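Local coordinates for uncharacterized protein (Helicobacter pylori, PDB 4O5J) that probably helps the bacterium adhere to host tissue by binding sialic acid-bearing glycans through its extracellular adhesion domain, at residues S81-A86 and C174-C179; T92-F97 and N244-M249; W98-G103 and I219-V224; Q160-N165 and V193-N198. One frame throughout, in Å; residues are numbered along the deposited sequence.

Contact 1: S81-A86 and C174-C179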
loop_
_atom_site.group_PDB
_atom_site.type_symbol
_atom_site.label_atom_id
_atom_site.label_comp_id
_atom_site.label_asym_id
_atom_site.label_seq_id
_atom_site.Cartn_x
_atom_site.Cartn_y
_atom_site.Cartn_z
ATOM N N SER A 81 -11.421 -6.935 -2.074
ATOM C CA SER A 81 -10.653 -6.444 -0.957
ATOM C C SER A 81 -9.554 -5.566 -1.443
ATOM O O SER A 81 -8.616 -6.043 -2.094
ATOM C CB SER A 81 -10.024 -7.618 -0.193
ATOM O OG SER A 81 -9.006 -7.178 0.678
ATOM N N PRO A 82 -9.632 -4.274 -1.111
ATOM C CA PRO A 82 -8.578 -3.330 -1.520
ATOM C C PRO A 82 -7.203 -3.707 -0.950
ATOM O O PRO A 82 -6.214 -3.638 -1.678
ATOM C CB PRO A 82 -9.053 -1.971 -0.964
ATOM C CG PRO A 82 -10.536 -2.126 -0.863
ATOM C CD PRO A 82 -10.790 -3.610 -0.511
ATOM N N ILE A 83 -7.128 -4.114 0.312
ATOM C CA ILE A 83 -5.827 -4.532 0.859
ATOM C C ILE A 83 -5.323 -5.820 0.198
ATOM O O ILE A 83 -4.118 -5.981 -0.024
ATOM C CB ILE A 83 -5.875 -4.675 2.387
ATOM C CG1 ILE A 83 -6.170 -3.320 3.034
ATOM C CG2 ILE A 83 -4.557 -5.246 2.949
ATOM C CD1 ILE A 83 -5.213 -2.209 2.505
ATOM N N PHE A 84 -6.213 -6.729 -0.165
ATOM C CA PHE A 84 -5.762 -7.964 -0.781
ATOM C C PHE A 84 -5.200 -7.625 -2.147
ATOM O O PHE A 84 -4.145 -8.139 -2.572
ATOM C CB PHE A 84 -6.915 -8.965 -0.945
ATOM C CG PHE A 84 -6.497 -10.249 -1.602
ATOM C CD1 PHE A 84 -5.989 -11.320 -0.838
ATOM C CD2 PHE A 84 -6.588 -10.396 -2.988
ATOM C CE1 PHE A 84 -5.578 -12.511 -1.464
ATOM C CE2 PHE A 84 -6.199 -11.568 -3.620
ATOM C CZ PHE A 84 -5.696 -12.642 -2.850
ATOM N N ASN A 85 -5.914 -6.763 -2.866
ATOM C CA ASN A 85 -5.468 -6.320 -4.169
ATOM C C ASN A 85 -4.089 -5.591 -4.043
ATOM O O ASN A 85 -3.195 -5.768 -4.877
ATOM C CB ASN A 85 -6.485 -5.427 -4.846
ATOM C CG ASN A 85 -5.875 -4.812 -6.113
ATOM O OD1 ASN A 85 -5.751 -5.466 -7.162
ATOM N ND2 ASN A 85 -5.389 -3.561 -5.996
ATOM N N ALA A 86 -3.935 -4.776 -2.998
ATOM C CA ALA A 86 -2.663 -4.096 -2.762
ATOM C C ALA A 86 -1.556 -5.157 -2.563
ATOM O O ALA A 86 -0.457 -5.044 -3.117
ATOM C CB ALA A 86 -2.772 -3.191 -1.548
ATOM N N CYS A 174 -4.507 -16.510 0.327
ATOM C CA CYS A 174 -5.829 -16.525 1.011
ATOM C C CYS A 174 -6.282 -15.129 1.328
ATOM O O CYS A 174 -5.434 -14.249 1.491
ATOM C CB CYS A 174 -5.736 -17.294 2.357
ATOM S SG CYS A 174 -5.039 -18.889 2.024
ATOM N N ALA A 175 -7.608 -14.938 1.480
ATOM C CA ALA A 175 -8.143 -13.706 2.012
ATOM C C ALA A 175 -7.486 -13.386 3.366
ATOM O O ALA A 175 -6.865 -14.248 3.963
ATOM C CB ALA A 175 -9.667 -13.785 2.148
ATOM N N LEU A 176 -7.644 -12.160 3.856
ATOM C CA LEU A 176 -7.020 -11.758 5.094
ATOM C C LEU A 176 -7.562 -12.597 6.255
ATOM O O LEU A 176 -6.921 -12.693 7.281
ATOM C CB LEU A 176 -7.257 -10.287 5.371
ATOM C CG LEU A 176 -6.143 -9.306 4.891
ATOM C CD1 LEU A 176 -5.738 -9.556 3.458
ATOM C CD2 LEU A 176 -6.542 -7.832 5.089
ATOM N N SER A 177 -8.742 -13.189 6.100
ATOM C CA SER A 177 -9.343 -14.031 7.138
ATOM C C SER A 177 -8.631 -15.353 7.339
ATOM O O SER A 177 -8.858 -16.045 8.316
ATOM C CB SER A 177 -10.803 -14.294 6.834
ATOM O OG SER A 177 -10.930 -15.036 5.648
ATOM N N GLY A 178 -7.763 -15.727 6.408
ATOM C CA GLY A 178 -6.992 -16.934 6.584
ATOM C C GLY A 178 -7.388 -18.028 5.604
ATOM O O GLY A 178 -8.420 -17.935 4.956
ATOM N N CYS A 179 -6.574 -19.084 5.525
ATOM C CA CYS A 179 -6.883 -20.230 4.649
ATOM C C CYS A 179 -8.050 -21.101 5.127
ATOM O O CYS A 179 -8.163 -21.317 6.299
ATOM C CB CYS A 179 -5.603 -21.042 4.384
ATOM S SG CYS A 179 -4.277 -19.998 3.707
#
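Phe84 and Ala175 mark the closest backbone approach, CA to CA 6.8 Å, where the first turn of helix 82-101 faces a small disulfide-closed loop whose segment from Ala175 to Gly178 is a type I beta turn. No hydrogen bond joins the two; the meeting is made by side chains and one carbonyl. The Phe84 ring carries one half. Its CG lies anti to the backbone N (chi1 179°), which sends the ring out from the helix toward the loop, and the carbonyl O of Cys174 comes in at the ring edge, near its plane, 3.4 Å from CE1. Thr78 and Leu173 also touch the phenyl. In the other half, Ile83 and Leu176 cross at about a right angle, with Ile83 CG2 3.9 Å from Leu176 CD2, while the rest of Ile83 heads for Val257 and Ser260 of helix 241-268. Ser81 is the N-cap of the helix: Phe84 N donates to Ser81 OG at 3.0 Å, fixing the turn from which Phe84 projects, and Ser81 OG has a second hydrogen bond with Asn74 O. The loop is closed by the disulfide between Cys174 SG and Cys179 SG, 2.2 Å.

Contact 2: T92-F97 and N244-M249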
loop_
_atom_site.group_PDB
_atom_site.type_symbol
_atom_site.label_atom_id
_atom_site.label_comp_id
_atom_site.label_asym_id
_atom_site.label_seq_id
_atom_site.Cartn_x
_atom_site.Cartn_y
_atom_site.Cartn_z
ATOM N N THR A 92 3.656 -9.107 -6.713
ATOM C CA THR A 92 3.954 -9.137 -8.134
ATOM C C THR A 92 5.158 -8.232 -8.460
ATOM O O THR A 92 6.030 -8.587 -9.266
ATOM C CB THR A 92 2.773 -8.647 -8.934
ATOM O OG1 THR A 92 1.682 -9.551 -8.726
ATOM C CG2 THR A 92 3.109 -8.612 -10.405
ATOM N N SER A 93 5.227 -7.071 -7.799
ATOM C CA SER A 93 6.286 -6.150 -8.123
ATOM C C SER A 93 7.641 -6.634 -7.515
ATOM O O SER A 93 8.717 -6.441 -8.103
ATOM C CB SER A 93 5.886 -4.717 -7.777
ATOM O OG SER A 93 5.906 -4.549 -6.416
ATOM N N VAL A 94 7.587 -7.252 -6.331
ATOM C CA VAL A 94 8.788 -7.846 -5.756
ATOM C C VAL A 94 9.327 -8.954 -6.672
ATOM O O VAL A 94 10.543 -9.026 -6.961
ATOM C CB VAL A 94 8.511 -8.428 -4.338
ATOM C CG1 VAL A 94 9.704 -9.268 -3.879
ATOM C CG2 VAL A 94 8.213 -7.312 -3.334
ATOM N N LEU A 95 8.456 -9.841 -7.142
ATOM C CA LEU A 95 8.915 -10.933 -8.035
ATOM C C LEU A 95 9.306 -10.335 -9.398
ATOM O O LEU A 95 10.158 -10.847 -10.092
ATOM C CB LEU A 95 7.809 -11.979 -8.204
ATOM C CG LEU A 95 7.607 -12.841 -6.953
ATOM C CD1 LEU A 95 6.330 -13.706 -7.056
ATOM C CD2 LEU A 95 8.860 -13.703 -6.730
ATOM N N GLY A 96 8.679 -9.229 -9.787
ATOM C CA GLY A 96 9.055 -8.528 -11.008
ATOM C C GLY A 96 10.443 -7.958 -10.870
ATOM O O GLY A 96 11.268 -8.096 -11.775
ATOM N N PHE A 97 10.729 -7.324 -9.747
ATOM C CA PHE A 97 12.068 -6.825 -9.551
ATOM C C PHE A 97 13.100 -7.955 -9.545
ATOM O O PHE A 97 14.181 -7.873 -10.149
ATOM C CB PHE A 97 12.190 -5.981 -8.284
ATOM C CG PHE A 97 13.575 -5.483 -8.073
ATOM C CD1 PHE A 97 14.021 -4.350 -8.732
ATOM C CD2 PHE A 97 14.476 -6.189 -7.282
ATOM C CE1 PHE A 97 15.326 -3.907 -8.576
ATOM C CE2 PHE A 97 15.779 -5.758 -7.124
ATOM C CZ PHE A 97 16.212 -4.605 -7.757
ATOM N N ASN A 244 13.928 0.832 -3.946
ATOM C CA ASN A 244 13.616 1.428 -2.681
ATOM C C ASN A 244 12.112 1.552 -2.454
ATOM O O ASN A 244 11.619 1.241 -1.367
ATOM C CB ASN A 244 14.271 2.792 -2.560
ATOM C CG ASN A 244 15.788 2.703 -2.612
ATOM O OD1 ASN A 244 16.364 1.659 -2.253
ATOM N ND2 ASN A 244 16.435 3.736 -3.095
ATOM N N ASN A 245 11.389 2.045 -3.460
ATOM C CA ASN A 245 9.975 2.265 -3.296
ATOM C C ASN A 245 9.240 0.909 -3.040
ATOM O O ASN A 245 8.383 0.824 -2.180
ATOM C CB ASN A 245 9.387 2.950 -4.508
ATOM C CG ASN A 245 9.636 4.456 -4.484
ATOM O OD1 ASN A 245 10.448 4.955 -3.704
ATOM N ND2 ASN A 245 8.920 5.179 -5.346
ATOM N N ILE A 246 9.555 -0.118 -3.812
ATOM C CA ILE A 246 8.938 -1.412 -3.643
ATOM C C ILE A 246 9.269 -1.942 -2.240
ATOM O O ILE A 246 8.385 -2.413 -1.546
ATOM C CB ILE A 246 9.404 -2.442 -4.702
ATOM C CG1 ILE A 246 8.883 -2.060 -6.080
ATOM C CG2 ILE A 246 8.923 -3.844 -4.311
ATOM C CD1 ILE A 246 9.344 -3.009 -7.231
ATOM N N LYS A 247 10.504 -1.792 -1.792
ATOM C CA LYS A 247 10.907 -2.242 -0.466
ATOM C C LYS A 247 10.109 -1.538 0.614
ATOM O O LYS A 247 9.693 -2.155 1.600
ATOM C CB LYS A 247 12.422 -2.049 -0.260
ATOM C CG LYS A 247 12.901 -2.639 1.062
ATOM C CD LYS A 247 14.437 -2.595 1.126
ATOM C CE LYS A 247 15.013 -3.231 2.374
ATOM N NZ LYS A 247 14.606 -2.480 3.552
ATOM N N ALA A 248 9.848 -0.245 0.426
ATOM C CA ALA A 248 9.129 0.513 1.463
ATOM C C ALA A 248 7.658 0.093 1.564
ATOM O O ALA A 248 7.024 0.255 2.612
ATOM C CB ALA A 248 9.248 2.032 1.191
ATOM N N MET A 249 7.095 -0.434 0.475
ATOM C CA MET A 249 5.671 -0.811 0.464
ATOM C C MET A 249 5.406 -1.982 1.442
ATOM O O MET A 249 4.301 -2.077 2.023
ATOM C CB MET A 249 5.268 -1.294 -0.897
ATOM C CG MET A 249 5.335 -0.212 -1.950
ATOM S SD MET A 249 5.075 -0.988 -3.566
ATOM C CE MET A 249 5.405 0.396 -4.727
#
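Ile246 fits against Ser93, Val94 and Phe97 where helix 82-101 packs on helix 241-268 in a helical bundle, the two segments running in broadly opposite senses at 143° with axes 10.1 Å apart. The backbones are nearest at Val94 and Ile246, 6.8 Å between CA atoms. One group of contacts is apolar. Both branches of Ile246 are used: CG2, anti to its backbone N, reaches Val94 CG2 at 3.7 Å, and the longer arm, through CG1, carries CD1 to Phe97 CB at 4.2 Å. This branched end therefore touches residues on successive turns of the partner helix. Leu159, Ala200 and Met204, from helices 146-163 and 193-209, close around the Val94 and Ile246 side of the interface.

A second group of contacts sets methyls against oxygen, without hydrogen bonds between the segments. Ser93 turns its CB toward Ile246, and chi1 at 73° tucks OG back over its own main chain. From there the hydroxyl bonds to Val90 O, one turn back in its own helix, so its polarity is met locally and it can lie against hydrocarbon. Ser93 OG is 3.7 Å from Ile246 CG2. Nearby, Ser93 O is engaged by Phe97 N in the helix ladder at 2.7 Å, and it also receives Ile246 CD1 in van der Waals contact at 3.6 Å.

Contact 3: W98-G103 and I219-V224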
loop_
_atom_site.group_PDB
_atom_site.type_symbol
_atom_site.label_atom_id
_atom_site.label_comp_id
_atom_site.label_asym_id
_atom_site.label_seq_id
_atom_site.Cartn_x
_atom_site.Cartn_y
_atom_site.Cartn_z
ATOM N N TRP A 98 12.780 -9.023 -8.824
ATOM C CA TRP A 98 13.691 -10.182 -8.783
ATOM C C TRP A 98 13.976 -10.658 -10.185
ATOM O O TRP A 98 15.113 -11.008 -10.567
ATOM C CB TRP A 98 13.054 -11.330 -7.967
ATOM C CG TRP A 98 13.856 -12.548 -8.133
ATOM C CD1 TRP A 98 13.589 -13.604 -8.953
ATOM C CD2 TRP A 98 15.149 -12.830 -7.499
ATOM N NE1 TRP A 98 14.599 -14.546 -8.860
ATOM C CE2 TRP A 98 15.566 -14.120 -7.983
ATOM C CE3 TRP A 98 15.970 -12.141 -6.615
ATOM C CZ2 TRP A 98 16.768 -14.717 -7.580
ATOM C CZ3 TRP A 98 17.169 -12.737 -6.195
ATOM C CH2 TRP A 98 17.553 -14.014 -6.682
ATOM N N SER A 99 12.933 -10.690 -10.990
ATOM C CA SER A 99 13.058 -11.089 -12.403
ATOM C C SER A 99 14.044 -10.175 -13.170
ATOM O O SER A 99 14.857 -10.672 -13.992
ATOM C CB SER A 99 11.692 -11.041 -13.033
ATOM O OG SER A 99 11.780 -11.550 -14.311
ATOM N N LEU A 100 14.044 -8.863 -12.882
ATOM C CA LEU A 100 14.971 -7.925 -13.541
ATOM C C LEU A 100 16.382 -8.124 -13.022
ATOM O O LEU A 100 17.349 -8.257 -13.798
ATOM C CB LEU A 100 14.569 -6.464 -13.282
ATOM C CG LEU A 100 13.347 -5.937 -13.973
ATOM C CD1 LEU A 100 13.081 -4.492 -13.484
ATOM C CD2 LEU A 100 13.516 -6.012 -15.518
ATOM N N TYR A 101 16.491 -8.050 -11.690
ATOM C CA TYR A 101 17.762 -8.134 -10.968
ATOM C C TYR A 101 18.504 -9.467 -11.236
ATOM O O TYR A 101 19.741 -9.497 -11.498
ATOM C CB TYR A 101 17.408 -7.983 -9.519
ATOM C CG TYR A 101 18.490 -8.207 -8.485
ATOM C CD1 TYR A 101 19.483 -7.277 -8.274
ATOM C CD2 TYR A 101 18.437 -9.333 -7.605
ATOM C CE1 TYR A 101 20.432 -7.421 -7.269
ATOM C CE2 TYR A 101 19.377 -9.488 -6.590
ATOM C CZ TYR A 101 20.364 -8.539 -6.433
ATOM O OH TYR A 101 21.298 -8.683 -5.406
ATOM N N ALA A 102 17.746 -10.567 -11.187
ATOM C CA ALA A 102 18.312 -11.902 -11.308
ATOM C C ALA A 102 17.586 -12.629 -12.436
ATOM O O ALA A 102 17.997 -12.534 -13.607
ATOM C CB ALA A 102 18.168 -12.671 -9.979
ATOM N N GLY A 103 16.543 -13.408 -12.106
ATOM C CA GLY A 103 15.712 -13.985 -13.145
ATOM C C GLY A 103 16.490 -14.952 -14.015
ATOM O O GLY A 103 17.283 -15.759 -13.500
ATOM N N ILE A 219 20.430 -6.251 -18.813
ATOM C CA ILE A 219 19.044 -6.513 -19.082
ATOM C C ILE A 219 18.686 -6.187 -20.538
ATOM O O ILE A 219 18.803 -5.033 -20.956
ATOM C CB ILE A 219 18.151 -5.695 -18.174
ATOM C CG1 ILE A 219 18.344 -6.125 -16.716
ATOM C CG2 ILE A 219 16.693 -5.875 -18.601
ATOM C CD1 ILE A 219 17.836 -5.115 -15.672
ATOM N N VAL A 220 18.232 -7.191 -21.291
ATOM C CA VAL A 220 17.824 -7.019 -22.669
ATOM C C VAL A 220 16.337 -7.253 -22.793
ATOM O O VAL A 220 15.850 -8.376 -22.618
ATOM C CB VAL A 220 18.538 -7.990 -23.604
ATOM C CG1 VAL A 220 18.170 -7.680 -25.100
ATOM C CG2 VAL A 220 20.086 -7.897 -23.396
ATOM N N ILE A 221 15.604 -6.196 -23.123
ATOM C CA ILE A 221 14.193 -6.317 -23.410
ATOM C C ILE A 221 13.907 -5.598 -24.709
ATOM O O ILE A 221 14.094 -4.374 -24.775
ATOM C CB ILE A 221 13.355 -5.681 -22.315
ATOM C CG1 ILE A 221 13.656 -6.365 -20.932
ATOM C CG2 ILE A 221 11.847 -5.724 -22.652
ATOM C CD1 ILE A 221 12.987 -5.664 -19.751
ATOM N N SER A 222 13.472 -6.331 -25.742
ATOM C CA SER A 222 13.209 -5.738 -27.049
ATOM C C SER A 222 12.198 -4.625 -26.969
ATOM O O SER A 222 11.171 -4.760 -26.345
ATOM C CB SER A 222 12.677 -6.784 -28.002
ATOM O OG SER A 222 13.757 -7.605 -28.342
ATOM N N GLY A 223 12.514 -3.503 -27.589
ATOM C CA GLY A 223 11.602 -2.371 -27.642
ATOM C C GLY A 223 11.738 -1.541 -26.378
ATOM O O GLY A 223 11.040 -0.582 -26.189
ATOM N N VAL A 224 12.622 -1.927 -25.486
ATOM C CA VAL A 224 12.819 -1.180 -24.294
ATOM C C VAL A 224 14.304 -0.881 -24.055
ATOM O O VAL A 224 14.681 0.289 -23.935
ATOM C CB VAL A 224 12.256 -1.947 -23.090
ATOM C CG1 VAL A 224 12.699 -1.290 -21.782
ATOM C CG2 VAL A 224 10.725 -2.062 -23.210
#
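Ile219 reaches from an extended loop toward Leu100, in the last turn of helix 82-101, and the two CA atoms lie 7.0 Å apart. Starting at CB, which points to the helix, the isoleucine divides. Its CG2 branch ends 4.4 Å from Leu100 CD2, a loose approach. The other branch makes the closer contact: CG1 sits beside the backbone N (chi1 -65°) and lies 3.7 Å from Leu100 O. Chi2 at 162° then extends the chain to CD1, which also lies against Leu100 O and packs on Leu100 CB at 4.3 Å. The methyl thus bears on both the main chain and the side-chain root of the leucine.

Two residues on, Ile221 points the same way and its CD1 meets Leu100 CD2 at 4.3 Å, so the leucine is approached by alternate residues of the loop. Tyr318 of helix 313-320 touches both Leu100 and Ile219 and extends this apolar patch. The carbonyl that Ile219 leans on has a polar partner as well: Lys325 NZ is hydrogen-bonded to the O atoms of Ser99, Leu100 and Ala102, which probably offsets the negative end of the helix dipole. Within the helix end, Ala102 CB sits 3.4 Å above the plane of the Trp98 ring, displaced toward its rim. The whole is a helix C-terminus packed against an extended loop, with a lysine taking up its last carbonyls.

Contact 4: Q160-N165 and V193-N198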
loop_
_atom_site.group_PDB
_atom_site.type_symbol
_atom_site.label_atom_id
_atom_site.label_comp_id
_atom_site.label_asym_id
_atom_site.label_seq_id
_atom_site.Cartn_x
_atom_site.Cartn_y
_atom_site.Cartn_z
ATOM N N GLN A 160 7.349 -16.978 -4.917
ATOM C CA GLN A 160 6.599 -17.390 -6.104
ATOM C C GLN A 160 5.545 -18.477 -5.778
ATOM O O GLN A 160 4.383 -18.397 -6.224
ATOM C CB GLN A 160 7.578 -17.882 -7.175
ATOM C CG GLN A 160 6.916 -18.528 -8.402
ATOM C CD GLN A 160 6.142 -17.528 -9.183
ATOM O OE1 GLN A 160 4.904 -17.486 -9.134
ATOM N NE2 GLN A 160 6.839 -16.687 -9.844
ATOM N N ALA A 161 5.935 -19.512 -5.012
ATOM C CA ALA A 161 4.963 -20.555 -4.647
ATOM C C ALA A 161 3.811 -19.989 -3.787
ATOM O O ALA A 161 2.661 -20.428 -3.906
ATOM C CB ALA A 161 5.645 -21.739 -3.919
ATOM N N ALA A 162 4.130 -19.035 -2.891
ATOM C CA ALA A 162 3.099 -18.442 -2.036
ATOM C C ALA A 162 2.038 -17.753 -2.895
ATOM O O ALA A 162 0.853 -17.792 -2.598
ATOM C CB ALA A 162 3.715 -17.453 -1.065
ATOM N N GLN A 163 2.486 -17.105 -3.972
ATOM C CA GLN A 163 1.559 -16.334 -4.791
ATOM C C GLN A 163 0.715 -17.195 -5.729
ATOM O O GLN A 163 -0.493 -16.987 -5.875
ATOM C CB GLN A 163 2.333 -15.273 -5.629
ATOM C CG GLN A 163 1.396 -14.555 -6.596
ATOM C CD GLN A 163 2.133 -13.517 -7.401
ATOM O OE1 GLN A 163 3.167 -13.799 -8.027
ATOM N NE2 GLN A 163 1.613 -12.289 -7.385
ATOM N N THR A 164 1.350 -18.162 -6.364
ATOM C CA THR A 164 0.722 -18.894 -7.451
ATOM C C THR A 164 0.878 -20.395 -7.229
ATOM O O THR A 164 1.985 -20.887 -6.962
ATOM C CB THR A 164 1.376 -18.503 -8.792
ATOM O OG1 THR A 164 1.189 -17.097 -9.000
ATOM C CG2 THR A 164 0.761 -19.254 -9.978
ATOM N N ASN A 165 -0.237 -21.115 -7.295
ATOM C CA ASN A 165 -0.196 -22.559 -7.225
ATOM C C ASN A 165 0.349 -23.125 -8.538
ATOM O O ASN A 165 -0.290 -23.037 -9.572
ATOM C CB ASN A 165 -1.574 -23.086 -6.957
ATOM C CG ASN A 165 -1.610 -24.575 -6.826
ATOM O OD1 ASN A 165 -1.424 -25.314 -7.803
ATOM N ND2 ASN A 165 -1.849 -25.045 -5.600
ATOM N N VAL A 193 -1.389 -13.965 3.420
ATOM C CA VAL A 193 -0.715 -12.778 2.890
ATOM C C VAL A 193 0.436 -12.420 3.821
ATOM O O VAL A 193 1.441 -11.902 3.357
ATOM C CB VAL A 193 -1.629 -11.554 2.727
ATOM C CG1 VAL A 193 -2.772 -11.831 1.778
ATOM C CG2 VAL A 193 -2.176 -11.244 4.006
ATOM N N SER A 194 0.312 -12.712 5.140
ATOM C CA SER A 194 1.423 -12.403 6.057
ATOM C C SER A 194 2.637 -13.233 5.719
ATOM O O SER A 194 3.769 -12.767 5.823
ATOM C CB SER A 194 1.066 -12.647 7.483
ATOM O OG SER A 194 0.053 -11.692 7.755
ATOM N N ASN A 195 2.417 -14.480 5.327
ATOM C CA ASN A 195 3.549 -15.361 4.951
ATOM C C ASN A 195 4.222 -14.786 3.693
ATOM O O ASN A 195 5.432 -14.682 3.623
ATOM C CB ASN A 195 3.004 -16.765 4.654
ATOM C CG ASN A 195 4.055 -17.682 4.127
ATOM O OD1 ASN A 195 5.082 -17.816 4.760
ATOM N ND2 ASN A 195 3.860 -18.255 2.953
ATOM N N ALA A 196 3.424 -14.368 2.717
ATOM C CA ALA A 196 3.994 -13.809 1.472
ATOM C C ALA A 196 4.748 -12.492 1.783
ATOM O O ALA A 196 5.901 -12.319 1.332
ATOM C CB ALA A 196 2.892 -13.604 0.462
ATOM N N LEU A 197 4.136 -11.597 2.558
ATOM C CA LEU A 197 4.793 -10.329 2.905
ATOM C C LEU A 197 6.103 -10.590 3.637
ATOM O O LEU A 197 7.116 -9.920 3.406
ATOM C CB LEU A 197 3.898 -9.412 3.707
ATOM C CG LEU A 197 2.715 -8.916 2.864
ATOM C CD1 LEU A 197 1.758 -8.154 3.738
ATOM C CD2 LEU A 197 3.216 -8.042 1.707
ATOM N N ASN A 198 6.100 -11.602 4.530
ATOM C CA ASN A 198 7.305 -11.923 5.267
ATOM C C ASN A 198 8.445 -12.444 4.338
ATOM O O ASN A 198 9.594 -12.089 4.502
ATOM C CB ASN A 198 6.962 -12.993 6.333
ATOM C CG ASN A 198 8.204 -13.439 7.066
ATOM O OD1 ASN A 198 8.719 -14.484 6.811
ATOM N ND2 ASN A 198 8.714 -12.614 7.910
#
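Ala162 and Ala196 meet methyl to methyl, CB to CB 4.2 Å, between the end of helix 146-163 and the start of helix 193-209. With no longer side chain between them the backbones come close, 5.9 Å between the two CA atoms, and this is the tight part of the contact. Ile91 of helix 82-101 and Leu173 also pack on Ala196.

Toward solvent the fit is looser. Asn195 is partly exposed and brings ND2 to 4.1 Å from Ala162 CB, a van der Waals approach and no more. Its CG stands anti to the backbone N (chi1 174°), which lays the amide across toward the alanine, and a hydrogen bond from ND2 to Ser191 OG holds it there; Ser191 itself also touches Ala162. The polar partner of this amide is thus found just before its own helix. The two segments run in broadly opposite directions and no hydrogen bond links them. Such small-residue packing is typical of close helix pairs, here two consecutive helices of the adhesion domain joined by a long loop that includes the Cys174-Cys179 disulfide.

Helix 82-101 threads three of the four sites: contact 1 uses its first turn, contact 2 its later part and contact 3 its end, with the centres of contacts 1 and 3 some 29 Å apart. Contact 4 joins the next two long helices, 146-163 and 193-209, alongside. It touches contact 1, where Val193 CG1 packs on Cys174 O, and contact 2, where Gln163 NE2 probably hydrogen-bonds to Thr92 OG1. Along the chain, contact 4 is nested inside the loop closed by contact 3, which is itself nested inside that of contact 2, whereas contact 1 crosses all three. Contacts 1 to 3 bring distant sequence against one helix, and contact 4 pairs two helices beside it.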